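Local coordinates for NOVW (Streptomyces niveus, PDB 2C0Z), which catalyses the 3-epimerisation of dTDP-6-deoxy-D-xylo-4-hexulose, acting together with the enzyme NovU in the biosynthesis of the aminocoumarin antibiotic novobiocin, at residues L36-V41 with C140-G145; D42-A47 with A80-C85; H71-D74 with G78-K81; G105-T110 with A163-T168. One frame throughout, in Å; residues are numbered along the deposited sequence.

Contact 1: L36-V41 with C140-G145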
loop_
_atom_site.group_PDB
_atom_site.type_symbol
_atom_site.label_atom_id
_atom_site.label_comp_id
_atom_site.label_asym_id
_atom_site.label_seq_id
_atom_site.Cartn_x
_atom_site.Cartn_y
_atom_site.Cartn_z
ATOM N N LEU A 36 -7.390 -3.441 -8.843
ATOM C CA LEU A 36 -8.245 -3.537 -7.682
ATOM C C LEU A 36 -8.190 -2.345 -6.760
ATOM O O LEU A 36 -7.183 -1.664 -6.655
ATOM C CB LEU A 36 -7.940 -4.808 -6.902
ATOM C CG LEU A 36 -6.521 -5.014 -6.412
ATOM C CD1 LEU A 36 -6.551 -5.762 -5.092
ATOM C CD2 LEU A 36 -5.654 -5.749 -7.475
ATOM N N ASP A 37 -9.292 -2.155 -6.057
ATOM C CA ASP A 37 -9.451 -1.202 -4.949
ATOM C C ASP A 37 -9.363 -2.057 -3.689
ATOM O O ASP A 37 -10.225 -2.917 -3.467
ATOM C CB ASP A 37 -10.821 -0.488 -4.904
ATOM C CG ASP A 37 -11.145 0.332 -6.142
ATOM O OD1 ASP A 37 -10.243 0.755 -6.867
ATOM O OD2 ASP A 37 -12.333 0.612 -6.459
ATOM N N TRP A 38 -8.344 -1.848 -2.864
ATOM C CA TRP A 38 -8.217 -2.598 -1.614
ATOM C C TRP A 38 -8.517 -1.809 -0.332
ATOM O O TRP A 38 -8.542 -2.399 0.747
ATOM C CB TRP A 38 -6.867 -3.321 -1.491
ATOM C CG TRP A 38 -5.636 -2.499 -1.465
ATOM C CD1 TRP A 38 -5.068 -1.836 -2.502
ATOM C CD2 TRP A 38 -4.779 -2.289 -0.350
ATOM N NE1 TRP A 38 -3.896 -1.242 -2.107
ATOM C CE2 TRP A 38 -3.701 -1.495 -0.779
ATOM C CE3 TRP A 38 -4.802 -2.706 0.981
ATOM C CZ2 TRP A 38 -2.669 -1.091 0.087
ATOM C CZ3 TRP A 38 -3.788 -2.298 1.826
ATOM C CH2 TRP A 38 -2.730 -1.522 1.378
ATOM N N TYR A 39 -8.721 -0.490 -0.467
ATOM C CA TYR A 39 -9.240 0.347 0.627
ATOM C C TYR A 39 -10.102 1.418 -0.003
ATOM O O TYR A 39 -9.713 2.020 -0.996
ATOM C CB TYR A 39 -8.104 1.058 1.404
ATOM C CG TYR A 39 -8.642 2.014 2.455
ATOM C CD1 TYR A 39 -9.072 1.541 3.695
ATOM C CD2 TYR A 39 -8.800 3.365 2.182
ATOM C CE1 TYR A 39 -9.620 2.417 4.649
ATOM C CE2 TYR A 39 -9.349 4.215 3.097
ATOM C CZ TYR A 39 -9.761 3.730 4.338
ATOM O OH TYR A 39 -10.312 4.600 5.274
ATOM N N HIS A 40 -11.273 1.650 0.558
ATOM C CA HIS A 40 -12.152 2.731 0.114
ATOM C C HIS A 40 -12.796 3.394 1.328
ATOM O O HIS A 40 -13.447 2.727 2.119
ATOM C CB HIS A 40 -13.244 2.189 -0.801
ATOM C CG HIS A 40 -14.062 3.233 -1.474
ATOM N ND1 HIS A 40 -15.159 3.830 -0.878
ATOM C CD2 HIS A 40 -13.953 3.774 -2.708
ATOM C CE1 HIS A 40 -15.710 4.670 -1.743
ATOM N NE2 HIS A 40 -14.993 4.669 -2.852
ATOM N N VAL A 41 -12.543 4.684 1.491
ATOM C CA VAL A 41 -12.891 5.360 2.752
ATOM C C VAL A 41 -14.389 5.299 3.086
ATOM O O VAL A 41 -14.754 5.148 4.253
ATOM C CB VAL A 41 -12.389 6.808 2.764
ATOM C CG1 VAL A 41 -13.076 7.649 1.699
ATOM C CG2 VAL A 41 -12.542 7.411 4.192
ATOM N N CYS A 140 2.000 -5.429 2.761
ATOM C CA CYS A 140 1.883 -3.993 2.819
ATOM C C CYS A 140 0.938 -3.644 3.958
ATOM O O CYS A 140 -0.127 -4.276 4.101
ATOM C CB CYS A 140 1.349 -3.465 1.492
ATOM S SG CYS A 140 1.247 -1.678 1.403
ATOM N N TYR A 141 1.318 -2.685 4.788
ATOM C CA TYR A 141 0.580 -2.347 5.997
ATOM C C TYR A 141 0.317 -0.855 5.979
ATOM O O TYR A 141 1.230 -0.075 5.693
ATOM C CB TYR A 141 1.423 -2.599 7.295
ATOM C CG TYR A 141 2.189 -3.878 7.462
ATOM C CD1 TYR A 141 3.313 -4.130 6.702
ATOM C CD2 TYR A 141 1.837 -4.795 8.441
ATOM C CE1 TYR A 141 4.071 -5.278 6.881
ATOM C CE2 TYR A 141 2.586 -5.956 8.635
ATOM C CZ TYR A 141 3.695 -6.188 7.845
ATOM O OH TYR A 141 4.461 -7.336 7.998
ATOM N N LEU A 142 -0.907 -0.461 6.281
ATOM C CA LEU A 142 -1.242 0.921 6.595
ATOM C C LEU A 142 -1.570 0.994 8.082
ATOM O O LEU A 142 -2.368 0.181 8.585
ATOM C CB LEU A 142 -2.416 1.395 5.767
ATOM C CG LEU A 142 -2.375 1.064 4.269
ATOM C CD1 LEU A 142 -3.639 1.566 3.578
ATOM C CD2 LEU A 142 -1.155 1.654 3.611
ATOM N N SER A 143 -0.920 1.913 8.785
ATOM C CA SER A 143 -1.042 2.003 10.252
ATOM C C SER A 143 -1.556 3.374 10.645
ATOM O O SER A 143 -1.189 4.374 10.038
ATOM C CB SER A 143 0.315 1.759 10.928
ATOM O OG SER A 143 0.821 0.445 10.672
ATOM N N SER A 144 -2.358 3.402 11.712
ATOM C CA SER A 144 -2.915 4.640 12.246
ATOM C C SER A 144 -1.983 5.411 13.171
ATOM O O SER A 144 -2.328 6.496 13.602
ATOM C CB SER A 144 -4.218 4.344 12.993
ATOM O OG SER A 144 -3.942 3.668 14.232
ATOM N N GLY A 145 -0.839 4.857 13.520
ATOM C CA GLY A 145 0.168 5.575 14.289
ATOM C C GLY A 145 1.553 5.289 13.785
ATOM O O GLY A 145 1.806 4.264 13.135
#
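Apolar packing comes first: the indole of Trp38 reaches across to Leu142 with its outer benzo corner, where CH2 lies 3.9 Å from Leu142 CG. The two side chains arrive from opposite directions, and CD1 of the leucine, also 3.9 Å from Trp38 CH2, shares the contact with the branch point. With Trp38 CG between its own backbone N and carbonyl carbon (chi1 62°), the benzo end points to strand 136-143.

In a sulfur-aromatic contact, Cys140 SG is 4.0 Å from Trp38 CH2 and 5.1 Å from the centroid of the Trp38 six-membered ring, 65° off its normal, an oblique approach.

Strands 33-40 and 136-143, which carry the contact, belong to the curled antiparallel sheet of this RmlC-like cupin. Their nearest CA atoms, those of Trp38 and Cys140, are 11.1 Å apart, so side chains alone span the gap. Tyr141, the proton donor by similarity, sends its CB away from this packing.

Polar bonds tie segment 36-41 to the second subunit: Leu36 O accepts from Asn58 ND2 of that subunit, and Trp38 NE1 bonds weakly to its Asn58 O. Leu36, Asp37, Tyr39 and His40 pair in an antiparallel ladder with that chain, continuing the sheet across the interface.

Contact 2: D42-A47 with A80-C85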
loop_
_atom_site.group_PDB
_atom_site.type_symbol
_atom_site.label_atom_id
_atom_site.label_comp_id
_atom_site.label_asym_id
_atom_site.label_seq_id
_atom_site.Cartn_x
_atom_site.Cartn_y
_atom_site.Cartn_z
ATOM N N ASP A 42 -15.252 5.406 2.083
ATOM C CA ASP A 42 -16.692 5.420 2.374
ATOM C C ASP A 42 -17.151 4.047 2.845
ATOM O O ASP A 42 -17.880 3.926 3.859
ATOM C CB ASP A 42 -17.500 5.897 1.178
ATOM C CG ASP A 42 -17.104 7.273 0.713
ATOM O OD1 ASP A 42 -16.788 8.144 1.552
ATOM O OD2 ASP A 42 -17.114 7.555 -0.488
ATOM N N ARG A 43 -16.679 3.003 2.156
ATOM C CA ARG A 43 -16.993 1.634 2.562
ATOM C C ARG A 43 -16.443 1.330 3.953
ATOM O O ARG A 43 -17.123 0.755 4.811
ATOM C CB ARG A 43 -16.458 0.628 1.560
ATOM C CG ARG A 43 -17.065 0.797 0.182
ATOM C CD ARG A 43 -18.556 0.538 0.074
ATOM N NE ARG A 43 -18.933 -0.756 0.627
ATOM C CZ ARG A 43 -18.853 -1.916 -0.029
ATOM N NH1 ARG A 43 -18.424 -1.965 -1.272
ATOM N NH2 ARG A 43 -19.189 -3.041 0.581
ATOM N N PHE A 44 -15.185 1.673 4.169
ATOM C CA PHE A 44 -14.536 1.431 5.442
ATOM C C PHE A 44 -15.125 2.205 6.614
ATOM O O PHE A 44 -15.397 1.616 7.657
ATOM C CB PHE A 44 -13.037 1.752 5.339
ATOM C CG PHE A 44 -12.279 1.432 6.578
ATOM C CD1 PHE A 44 -11.695 0.184 6.744
ATOM C CD2 PHE A 44 -12.096 2.399 7.564
ATOM C CE1 PHE A 44 -10.983 -0.106 7.901
ATOM C CE2 PHE A 44 -11.397 2.100 8.724
ATOM C CZ PHE A 44 -10.842 0.848 8.878
ATOM N N ALA A 45 -15.314 3.506 6.447
ATOM C CA ALA A 45 -15.792 4.340 7.548
ATOM C C ALA A 45 -17.188 3.912 7.944
ATOM O O ALA A 45 -17.518 3.937 9.130
ATOM C CB ALA A 45 -15.781 5.798 7.197
ATOM N N GLU A 46 -17.999 3.471 6.984
ATOM C CA GLU A 46 -19.356 3.037 7.334
ATOM C C GLU A 46 -19.325 1.773 8.197
ATOM O O GLU A 46 -20.015 1.670 9.226
ATOM C CB GLU A 46 -20.182 2.797 6.068
ATOM N N ALA A 47 -18.467 0.829 7.821
ATOM C CA ALA A 47 -18.385 -0.458 8.498
ATOM C C ALA A 47 -17.711 -0.354 9.848
ATOM O O ALA A 47 -18.222 -0.846 10.850
ATOM C CB ALA A 47 -17.671 -1.451 7.613
ATOM N N ALA A 80 -4.008 0.927 15.071
ATOM C CA ALA A 80 -4.765 0.040 14.199
ATOM C C ALA A 80 -3.968 -0.187 12.928
ATOM O O ALA A 80 -3.199 0.662 12.530
ATOM C CB ALA A 80 -6.059 0.666 13.853
ATOM N N LYS A 81 -4.172 -1.342 12.314
ATOM C CA LYS A 81 -3.395 -1.736 11.135
ATOM C C LYS A 81 -4.318 -2.314 10.080
ATOM O O LYS A 81 -5.276 -3.011 10.394
ATOM C CB LYS A 81 -2.359 -2.825 11.488
ATOM C CG LYS A 81 -1.157 -2.376 12.233
ATOM C CD LYS A 81 -0.163 -3.573 12.348
ATOM C CE LYS A 81 1.246 -3.124 12.074
ATOM N NZ LYS A 81 1.531 -1.801 12.695
ATOM N N TYR A 82 -3.971 -2.069 8.827
ATOM C CA TYR A 82 -4.707 -2.551 7.665
ATOM C C TYR A 82 -3.684 -3.218 6.783
ATOM O O TYR A 82 -2.817 -2.558 6.216
ATOM C CB TYR A 82 -5.385 -1.342 7.018
ATOM C CG TYR A 82 -6.479 -1.599 6.010
ATOM C CD1 TYR A 82 -6.165 -1.884 4.701
ATOM C CD2 TYR A 82 -7.819 -1.541 6.366
ATOM C CE1 TYR A 82 -7.159 -2.105 3.751
ATOM C CE2 TYR A 82 -8.813 -1.745 5.443
ATOM C CZ TYR A 82 -8.480 -2.020 4.115
ATOM O OH TYR A 82 -9.490 -2.182 3.206
ATOM N N VAL A 83 -3.778 -4.537 6.685
ATOM C CA VAL A 83 -2.729 -5.374 6.125
ATOM C C VAL A 83 -3.186 -6.162 4.911
ATOM O O VAL A 83 -4.273 -6.734 4.909
ATOM C CB VAL A 83 -2.046 -6.266 7.184
ATOM C CG1 VAL A 83 -2.990 -7.291 7.756
ATOM C CG2 VAL A 83 -0.787 -6.926 6.622
ATOM N N THR A 84 -2.312 -6.237 3.895
ATOM C CA THR A 84 -2.572 -7.071 2.738
ATOM C C THR A 84 -1.299 -7.683 2.192
ATOM O O THR A 84 -0.201 -7.191 2.459
ATOM C CB THR A 84 -3.304 -6.236 1.661
ATOM O OG1 THR A 84 -3.891 -7.095 0.700
ATOM C CG2 THR A 84 -2.381 -5.345 0.858
ATOM N N CYS A 85 -1.422 -8.785 1.473
ATOM C CA CYS A 85 -0.254 -9.396 0.832
ATOM C C CYS A 85 -0.263 -9.073 -0.647
ATOM O O CYS A 85 -1.213 -9.391 -1.358
ATOM C CB CYS A 85 -0.240 -10.891 1.065
ATOM S SG CYS A 85 1.081 -11.760 0.174
#
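Phe44 brings CD1 and CE1 of its ring over to CE2 of Tyr82, with Phe44 CE1 and Tyr82 CE2 3.7 Å apart. The contact is helix-on-sheet packing in the cupin fold: one side chain of helix 41-48 meets one of strand 81-87, and the nearest CA atoms, those of Phe44 and Tyr82, are 10.8 Å apart. A gap of that size needs a large side chain from each element.

Both residues supply one in the same manner. CG of Phe44 is anti to its backbone N (chi1 -176°), and Tyr82 does likewise (chi1 -165°), which directs each ring toward the other element; the two side chains slide past each other in opposite directions. The ring planes meet at 67° with centroids 5.7 Å apart, which is an oblique aromatic pair. Relative to the Tyr82 ring, however, Phe44 CE1 lies at the edge, near its plane.

The pair belongs to a larger aromatic cluster. Tyr39 meets Tyr82 edge-to-face, Tyr121 does the same with Phe44, and Leu52 and Leu12 add aliphatic packing against the phenylalanine. Although the pair is buried, the polar end of Tyr82 has a partner, since its OH is hydrogen-bonded to Trp38 O. A second, slightly longer approach along the same tyrosine edge puts Tyr82 CD2 3.8 Å from Phe44 CE1.

Contact 3: H71-D74 with G78-K81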
loop_
_atom_site.group_PDB
_atom_site.type_symbol
_atom_site.label_atom_id
_atom_site.label_comp_id
_atom_site.label_asym_id
_atom_site.label_seq_id
_atom_site.Cartn_x
_atom_site.Cartn_y
_atom_site.Cartn_z
ATOM N N HIS A 71 2.985 -9.128 17.522
ATOM C CA HIS A 71 3.331 -7.748 17.887
ATOM C C HIS A 71 2.090 -6.924 18.141
ATOM O O HIS A 71 1.071 -7.152 17.538
ATOM C CB HIS A 71 4.180 -7.131 16.797
ATOM C CG HIS A 71 5.473 -7.854 16.573
ATOM N ND1 HIS A 71 6.238 -7.692 15.440
ATOM C CD2 HIS A 71 6.121 -8.757 17.345
ATOM C CE1 HIS A 71 7.299 -8.478 15.530
ATOM N NE2 HIS A 71 7.251 -9.138 16.671
ATOM N N PHE A 72 2.202 -5.949 19.029
ATOM C CA PHE A 72 1.118 -5.033 19.351
ATOM C C PHE A 72 1.681 -3.738 19.874
ATOM O O PHE A 72 2.869 -3.641 20.199
ATOM C CB PHE A 72 0.129 -5.623 20.372
ATOM C CG PHE A 72 0.708 -5.801 21.748
ATOM C CD1 PHE A 72 1.519 -6.881 22.032
ATOM C CD2 PHE A 72 0.468 -4.866 22.744
ATOM C CE1 PHE A 72 2.058 -7.070 23.277
ATOM C CE2 PHE A 72 1.016 -5.051 24.006
ATOM C CZ PHE A 72 1.823 -6.168 24.256
ATOM N N VAL A 73 0.795 -2.756 19.960
ATOM C CA VAL A 73 1.120 -1.441 20.501
ATOM C C VAL A 73 0.283 -1.171 21.758
ATOM O O VAL A 73 -0.927 -1.424 21.803
ATOM C CB VAL A 73 0.912 -0.346 19.421
ATOM C CG1 VAL A 73 1.081 1.022 20.024
ATOM C CG2 VAL A 73 1.880 -0.563 18.242
ATOM N N ASP A 74 0.940 -0.650 22.796
ATOM C CA ASP A 74 0.261 -0.303 24.032
ATOM C C ASP A 74 -0.942 0.585 23.794
ATOM O O ASP A 74 -0.925 1.437 22.897
ATOM C CB ASP A 74 1.223 0.463 24.971
ATOM C CG ASP A 74 2.412 -0.360 25.391
ATOM O OD1 ASP A 74 2.383 -1.595 25.233
ATOM O OD2 ASP A 74 3.457 0.144 25.850
ATOM N N GLY A 78 -2.522 3.140 21.443
ATOM C CA GLY A 78 -3.005 2.131 20.540
ATOM C C GLY A 78 -2.575 2.397 19.115
ATOM O O GLY A 78 -2.109 3.474 18.752
ATOM N N GLN A 79 -2.765 1.388 18.300
ATOM C CA GLN A 79 -2.493 1.472 16.869
ATOM C C GLN A 79 -3.424 0.497 16.170
ATOM O O GLN A 79 -3.598 -0.620 16.645
ATOM C CB GLN A 79 -1.053 1.051 16.576
ATOM C CG GLN A 79 -0.676 1.122 15.095
ATOM C CD GLN A 79 0.625 0.435 14.807
ATOM O OE1 GLN A 79 0.665 -0.794 14.700
ATOM N NE2 GLN A 79 1.700 1.209 14.688
ATOM N N ALA A 80 -4.008 0.927 15.071
ATOM C CA ALA A 80 -4.765 0.040 14.199
ATOM C C ALA A 80 -3.968 -0.187 12.928
ATOM O O ALA A 80 -3.199 0.662 12.530
ATOM C CB ALA A 80 -6.059 0.666 13.853
ATOM N N LYS A 81 -4.172 -1.342 12.314
ATOM C CA LYS A 81 -3.395 -1.736 11.135
ATOM C C LYS A 81 -4.318 -2.314 10.080
ATOM O O LYS A 81 -5.276 -3.011 10.394
ATOM C CB LYS A 81 -2.359 -2.825 11.488
ATOM C CG LYS A 81 -1.157 -2.376 12.233
ATOM C CD LYS A 81 -0.163 -3.573 12.348
ATOM C CE LYS A 81 1.246 -3.124 12.074
ATOM N NZ LYS A 81 1.531 -1.801 12.695
HETATM O O HOH W 1 -2.719 -1.301 19.704
#
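Gly78 N donates to Asp74 O at 2.8 Å, arriving in the carbonyl plane on a lone pair with a C=O...N angle of 143°. The N-H...O angle of 141° means that the bond is bent. It joins residues four apart and closes the turn between the two segments. Gly78 has a positive phi, a backbone conformation that glycine adopts readily.

One residue further from the turn on each side, the backbones are too far apart for direct pairing, and a water fills in. It donates to Val73 O at 2.8 Å and accepts from Gln79 N at 3.0 Å.

This is the connection from strand 67-73 toward strand 81-87, which passes from one sheet of the cupin fold to the other. The first strand carries His71, the proton acceptor by similarity, and the second opens with Lys81, a substrate-binding residue by similarity.

Val73 and Gln79 pack beside the polar links, crossing at about a right angle. Val73 CB and Gln79 CB are 3.7 Å apart. Gln79 CG, anti to the backbone N (chi1 -179°), starts an extended chain that brings the amide to the CG2 methyl of Val73, 3.8 Å from Gln79 CD. Gln79 NE2 bonds weakly to Gly145 O. The CB of Asp74 points away from segment 78-81, and its OD1 is hydrogen-bonded to His153 ND1.

Contact 4: G105-T110 with A163-T168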
loop_
_atom_site.group_PDB
_atom_site.type_symbol
_atom_site.label_atom_id
_atom_site.label_comp_id
_atom_site.label_asym_id
_atom_site.label_seq_id
_atom_site.Cartn_x
_atom_site.Cartn_y
_atom_site.Cartn_z
ATOM N N GLY A 105 -7.069 -14.125 24.311
ATOM C CA GLY A 105 -6.261 -15.320 24.110
ATOM C C GLY A 105 -6.690 -16.230 22.980
ATOM O O GLY A 105 -6.206 -17.378 22.873
ATOM N N CYS A 106 -7.622 -15.734 22.166
ATOM C CA CYS A 106 -8.025 -16.417 20.950
ATOM C C CYS A 106 -7.265 -15.826 19.778
ATOM O O CYS A 106 -6.812 -14.676 19.811
ATOM C CB CYS A 106 -9.516 -16.243 20.682
ATOM S SG CYS A 106 -10.550 -16.892 22.019
ATOM N N TRP A 107 -7.144 -16.641 18.745
ATOM C CA TRP A 107 -6.559 -16.161 17.492
ATOM C C TRP A 107 -7.373 -16.585 16.282
ATOM O O TRP A 107 -8.239 -17.441 16.349
ATOM C CB TRP A 107 -5.109 -16.639 17.398
ATOM C CG TRP A 107 -4.921 -18.109 17.259
ATOM C CD1 TRP A 107 -4.753 -19.029 18.292
ATOM C CD2 TRP A 107 -4.819 -18.875 16.041
ATOM N NE1 TRP A 107 -4.602 -20.288 17.777
ATOM C CE2 TRP A 107 -4.630 -20.231 16.404
ATOM C CE3 TRP A 107 -4.873 -18.555 14.675
ATOM C CZ2 TRP A 107 -4.519 -21.260 15.460
ATOM C CZ3 TRP A 107 -4.755 -19.596 13.732
ATOM C CH2 TRP A 107 -4.569 -20.920 14.122
ATOM N N GLU A 108 -7.096 -15.940 15.168
ATOM C CA GLU A 108 -7.723 -16.299 13.912
ATOM C C GLU A 108 -6.732 -16.078 12.795
ATOM O O GLU A 108 -6.089 -15.049 12.730
ATOM C CB GLU A 108 -9.001 -15.505 13.667
ATOM C CG GLU A 108 -9.790 -16.012 12.468
ATOM C CD GLU A 108 -11.226 -15.514 12.433
ATOM O OE1 GLU A 108 -11.710 -14.914 13.416
ATOM O OE2 GLU A 108 -11.889 -15.748 11.402
ATOM N N GLY A 109 -6.641 -17.069 11.924
ATOM C CA GLY A 109 -5.757 -17.021 10.773
ATOM C C GLY A 109 -6.546 -16.792 9.499
ATOM O O GLY A 109 -7.660 -17.304 9.338
ATOM N N THR A 110 -5.955 -16.007 8.600
ATOM C CA THR A 110 -6.529 -15.676 7.299
ATOM C C THR A 110 -5.443 -15.853 6.249
ATOM O O THR A 110 -4.315 -15.423 6.449
ATOM C CB THR A 110 -6.967 -14.177 7.281
ATOM O OG1 THR A 110 -7.926 -13.920 8.333
ATOM C CG2 THR A 110 -7.704 -13.825 6.028
ATOM N N ALA A 163 -1.130 -21.538 20.958
ATOM C CA ALA A 163 -0.880 -22.759 20.223
ATOM C C ALA A 163 -1.237 -22.608 18.738
ATOM O O ALA A 163 -1.988 -23.387 18.168
ATOM C CB ALA A 163 -1.623 -23.942 20.863
ATOM N N ILE A 164 -0.709 -21.540 18.140
ATOM C CA ILE A 164 -1.039 -21.199 16.776
ATOM C C ILE A 164 -0.521 -22.281 15.816
ATOM O O ILE A 164 0.613 -22.736 15.933
ATOM C CB ILE A 164 -0.468 -19.834 16.434
ATOM C CG1 ILE A 164 -1.149 -18.758 17.298
ATOM C CG2 ILE A 164 -0.661 -19.556 14.925
ATOM C CD1 ILE A 164 -0.408 -17.414 17.411
ATOM N N ASP A 165 -1.361 -22.656 14.861
ATOM C CA ASP A 165 -1.032 -23.692 13.879
ATOM C C ASP A 165 -0.291 -23.087 12.674
ATOM O O ASP A 165 -0.834 -23.017 11.579
ATOM C CB ASP A 165 -2.333 -24.391 13.402
ATOM C CG ASP A 165 -3.163 -25.010 14.555
ATOM O OD1 ASP A 165 -2.622 -25.867 15.313
ATOM O OD2 ASP A 165 -4.368 -24.698 14.770
ATOM N N TRP A 166 0.938 -22.641 12.901
ATOM C CA TRP A 166 1.777 -22.082 11.834
ATOM C C TRP A 166 2.034 -23.143 10.782
ATOM O O TRP A 166 2.442 -24.252 11.140
ATOM C CB TRP A 166 3.112 -21.615 12.410
ATOM C CG TRP A 166 2.999 -20.538 13.437
ATOM C CD1 TRP A 166 3.319 -20.644 14.752
ATOM C CD2 TRP A 166 2.549 -19.173 13.246
ATOM N NE1 TRP A 166 3.082 -19.456 15.406
ATOM C CE2 TRP A 166 2.626 -18.529 14.508
ATOM C CE3 TRP A 166 2.093 -18.436 12.150
ATOM C CZ2 TRP A 166 2.259 -17.182 14.699
ATOM C CZ3 TRP A 166 1.745 -17.082 12.343
ATOM C CH2 TRP A 166 1.801 -16.489 13.614
ATOM N N PRO A 167 1.820 -22.819 9.514
ATOM C CA PRO A 167 2.004 -23.799 8.424
ATOM C C PRO A 167 3.470 -23.938 8.027
ATOM O O PRO A 167 3.850 -23.649 6.883
ATOM C CB PRO A 167 1.167 -23.202 7.292
ATOM C CG PRO A 167 1.308 -21.731 7.474
ATOM C CD PRO A 167 1.317 -21.532 8.993
ATOM N N THR A 168 4.296 -24.310 8.993
ATOM C CA THR A 168 5.684 -24.681 8.769
ATOM C C THR A 168 6.109 -25.568 9.921
ATOM O O THR A 168 5.627 -25.415 11.056
ATOM C CB THR A 168 6.603 -23.446 8.647
ATOM O OG1 THR A 168 7.977 -23.858 8.548
ATOM C CG2 THR A 168 6.566 -22.571 9.894
HETATM O O HOH W 2 -4.685 -23.501 18.793
#
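Trp107 presents one face of its indole to Ile164, whose CG1 stands 3.6 Å from the centroid of the Trp107 five-membered ring and only 3° off the ring normal, a nearly vertical CH-pi contact. Here a surface loop, 163-168, packs on strand 107-113, an outermost strand of the five-stranded antiparallel sheet in this cupin.

Ile164 uses its two branches on different tryptophans. With CG1 anti to the carbonyl carbon (chi1 -65°), that branch goes to Trp107, while CG2 rests over the centre of the Trp166 ring, 3.5 Å above its plane. Trp166 in turn packs on Val93 and Ile70, so the isoleucine links the outer tryptophan to one that lies deeper against the sheet.

Asp165 approaches Trp107 differently. Its carboxylate lies at the indole edge, with OD2 in the ring plane and 3.5 Å from Trp107 CZ2, and the carboxylate plane is turned 67° from the ring. Asp165 N approaches the same Trp107 CZ2 obliquely, also at 3.5 Å. Asp165 is the centre of an inverse gamma turn, closed by a weak bond from Trp166 N to Ile164 O.

At the pyrrole end, a water in the indole plane lies 2.8 Å from Ala163 O, to which it probably donates, and accepts weakly from Trp107 NE1, which also bonds weakly to Leu162 O.

Contacts 1 and 2 form one continuous packing layer, their centres 6 Å apart: a probable backbone hydrogen bond runs from Tyr82 N to Leu142 O (2.8 Å), and Tyr39 CE1 comes within 3.4 Å of Phe44 CG. Contact 3 shares Ala80 and Lys81 with contact 2 and meets contact 1 where Ser144 OG lies 2.9 Å from Ala80 N. His71, Lys81 and Tyr141, assigned by similarity to the active site and substrate binding, thus lie on segments of contacts 1 to 3. Contact 4 touches none of the others; it reaches the same five-stranded sheet as contact 3, their centres about 18 Å apart, and the side chain of Ile164 remains about 11 Å from that of His71.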